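Side-chain contact in apical membrane antigen AMA1 (Toxoplasma gondii ME49, PDB 4YIV), which plays an important role in host cell invasion as part of the moving junction formed between parasite and host cell: residues E258-K263 against W267-E272. Numbering follows the deposited sequence.
Sequences ERVESK and WVKTFE
Lys269 reaches back from the helix to the strand that precedes it and meets Glu258 in a salt bridge, NZ lying 2.9 Å from OE1. The ammonium group comes to that oxygen on its syn side but 34° out of the carboxylate plane; the two side chains themselves cross at a slant. Both begin alike, the CG of each anti to its own carbonyl carbon. From there Glu258 runs extended (chi2 169°), whereas Lys269 stays straight as far as CE and then turns at its last torsion (chi4 -66°), which swings NZ onto the acid. The methylenes before the bend also lie beside this oxygen, with CE 3.3 Å from Glu258 OE1.

Next to the ion pair, Val260 supplies the nonpolar part of the contact. Its CG1 sits 3.9 Å from Lys269 CE and only slightly farther from CD, the two side chains running past each other in opposite directions. A buried valine thus lies along the aliphatic shaft of a partly exposed lysine.

Nearer the turn the link is main chain: Trp267 N donates to Lys263 O at 3.1 Å, an i to i+4 bond in the first turn of the helix. Ser262 is the N-cap, its OG accepting from Gln265 N, at the end of the short loop 260-262.

This strand-loop-helix connection is structural packing within the ectodomain of AMA1, a PAN-related family. Strand 256-259 is an edge strand of an antiparallel sheet, with backbone hydrogen bonding between Glu258 and Cys313 of strand 311-316. Helix 263-272 folds back against that sheet, Thr270 touching Leu315 and Tyr332 and the Trp267 indole meeting the Tyr332 ring. Outside the sheet's strands, the indole bonds through NE1 to Gly336 O and meets His208 edge-to-face.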
loop_
_atom_site.group_PDB
_atom_site.type_symbol
_atom_site.label_atom_id
_atom_site.label_comp_id
_atom_site.label_asym_id
_atom_site.label_seq_id
_atom_site.Cartn_x
_atom_site.Cartn_y
_atom_site.Cartn_z
ATOM N N GLU A 258 18.127 8.739 -7.001
ATOM C CA GLU A 258 18.795 9.154 -5.782
ATOM C C GLU A 258 19.665 8.054 -5.186
ATOM O O GLU A 258 19.358 6.857 -5.308
ATOM C CB GLU A 258 17.737 9.630 -4.763
ATOM C CG GLU A 258 16.980 10.845 -5.300
ATOM C CD GLU A 258 15.746 11.225 -4.489
ATOM O OE1 GLU A 258 15.310 10.409 -3.641
ATOM O OE2 GLU A 258 15.216 12.350 -4.727
ATOM N N ARG A 259 20.766 8.455 -4.548
ATOM C CA ARG A 259 21.616 7.500 -3.844
ATOM C C ARG A 259 20.898 6.920 -2.623
ATOM O O ARG A 259 20.209 7.632 -1.900
ATOM C CB ARG A 259 22.924 8.166 -3.412
ATOM C CG ARG A 259 23.808 8.585 -4.583
ATOM C CD ARG A 259 25.289 8.535 -4.237
ATOM N NE ARG A 259 26.082 8.898 -5.408
ATOM C CZ ARG A 259 26.351 10.148 -5.773
ATOM N NH1 ARG A 259 27.071 10.382 -6.868
ATOM N NH2 ARG A 259 25.907 11.163 -5.041
ATOM N N VAL A 260 21.047 5.620 -2.393
ATOM C CA VAL A 260 20.559 5.021 -1.159
ATOM C C VAL A 260 21.628 4.113 -0.582
ATOM O O VAL A 260 22.473 3.606 -1.313
ATOM C CB VAL A 260 19.252 4.221 -1.393
ATOM C CG1 VAL A 260 18.165 5.155 -1.849
ATOM C CG2 VAL A 260 19.471 3.111 -2.440
ATOM N N GLU A 261 21.588 3.914 0.729
ATOM C CA GLU A 261 22.521 3.017 1.384
ATOM C C GLU A 261 22.054 1.552 1.338
ATOM O O GLU A 261 22.854 0.650 1.517
ATOM C CB GLU A 261 22.707 3.426 2.838
ATOM C CG GLU A 261 23.095 4.872 3.070
ATOM C CD GLU A 261 22.885 5.261 4.521
ATOM O OE1 GLU A 261 23.817 5.062 5.330
ATOM O OE2 GLU A 261 21.778 5.740 4.858
ATOM N N SER A 262 20.757 1.328 1.136
ATOM C CA SER A 262 20.188 -0.034 1.144
ATOM C C SER A 262 18.994 -0.126 0.215
ATOM O O SER A 262 18.384 0.891 -0.153
ATOM C CB SER A 262 19.739 -0.449 2.542
ATOM O OG SER A 262 18.563 0.259 2.914
ATOM N N LYS A 263 18.648 -1.337 -0.192
ATOM C CA LYS A 263 17.463 -1.472 -1.022
ATOM C C LYS A 263 16.193 -1.126 -0.208
ATOM O O LYS A 263 15.185 -0.670 -0.756
ATOM C CB LYS A 263 17.399 -2.872 -1.643
ATOM C CG LYS A 263 17.444 -4.005 -0.686
ATOM C CD LYS A 263 17.663 -5.334 -1.447
ATOM C CE LYS A 263 17.267 -6.542 -0.579
ATOM N NZ LYS A 263 17.237 -7.853 -1.312
ATOM N N TRP A 267 12.714 1.146 -1.155
ATOM C CA TRP A 267 11.357 0.676 -0.968
ATOM C C TRP A 267 10.576 1.719 -0.185
ATOM O O TRP A 267 9.445 2.062 -0.549
ATOM C CB TRP A 267 11.367 -0.688 -0.265
ATOM C CG TRP A 267 10.016 -1.103 0.253
ATOM C CD1 TRP A 267 8.947 -1.549 -0.491
ATOM C CD2 TRP A 267 9.591 -1.157 1.623
ATOM N NE1 TRP A 267 7.896 -1.841 0.330
ATOM C CE2 TRP A 267 8.255 -1.623 1.625
ATOM C CE3 TRP A 267 10.198 -0.864 2.837
ATOM C CZ2 TRP A 267 7.525 -1.791 2.796
ATOM C CZ3 TRP A 267 9.468 -1.040 4.000
ATOM C CH2 TRP A 267 8.144 -1.487 3.967
ATOM N N VAL A 268 11.192 2.262 0.859
ATOM C CA VAL A 268 10.544 3.311 1.653
ATOM C C VAL A 268 10.276 4.550 0.794
ATOM O O VAL A 268 9.195 5.158 0.882
ATOM C CB VAL A 268 11.397 3.712 2.865
ATOM C CG1 VAL A 268 10.826 5.003 3.527
ATOM C CG2 VAL A 268 11.456 2.583 3.847
ATOM N N LYS A 269 11.237 4.906 -0.059
ATOM C CA LYS A 269 11.094 6.076 -0.921
ATOM C C LYS A 269 9.922 5.963 -1.883
ATOM O O LYS A 269 9.287 6.979 -2.203
ATOM C CB LYS A 269 12.400 6.342 -1.726
ATOM C CG LYS A 269 13.545 7.075 -0.977
ATOM C CD LYS A 269 14.717 7.417 -1.954
ATOM C CE LYS A 269 15.820 8.217 -1.280
ATOM N NZ LYS A 269 15.350 9.581 -0.870
ATOM N N THR A 270 9.583 4.757 -2.346
ATOM C CA THR A 270 8.479 4.676 -3.295
ATOM C C THR A 270 7.163 5.049 -2.614
ATOM O O THR A 270 6.244 5.504 -3.276
ATOM C CB THR A 270 8.352 3.254 -3.953
ATOM O OG1 THR A 270 8.025 2.275 -2.956
ATOM C CG2 THR A 270 9.683 2.854 -4.605
ATOM N N PHE A 271 7.098 4.885 -1.282
ATOM C CA PHE A 271 5.934 5.291 -0.495
ATOM C C PHE A 271 5.996 6.730 0.025
ATOM O O PHE A 271 4.969 7.402 0.135
ATOM C CB PHE A 271 5.776 4.362 0.711
ATOM C CG PHE A 271 4.585 4.664 1.576
ATOM C CD1 PHE A 271 3.296 4.413 1.145
ATOM C CD2 PHE A 271 4.771 5.191 2.841
ATOM C CE1 PHE A 271 2.219 4.694 1.965
ATOM C CE2 PHE A 271 3.713 5.478 3.659
ATOM C CZ PHE A 271 2.422 5.219 3.226
ATOM N N GLU A 272 7.184 7.176 0.404
ATOM C CA GLU A 272 7.295 8.439 1.140
ATOM C C GLU A 272 7.729 9.638 0.287
ATOM O O GLU A 272 7.675 10.764 0.769
ATOM C CB GLU A 272 8.255 8.252 2.331
ATOM C CG GLU A 272 7.733 7.266 3.381
ATOM C CD GLU A 272 8.443 7.364 4.709
ATOM O OE1 GLU A 272 7.977 6.737 5.706
ATOM O OE2 GLU A 272 9.485 8.055 4.766
#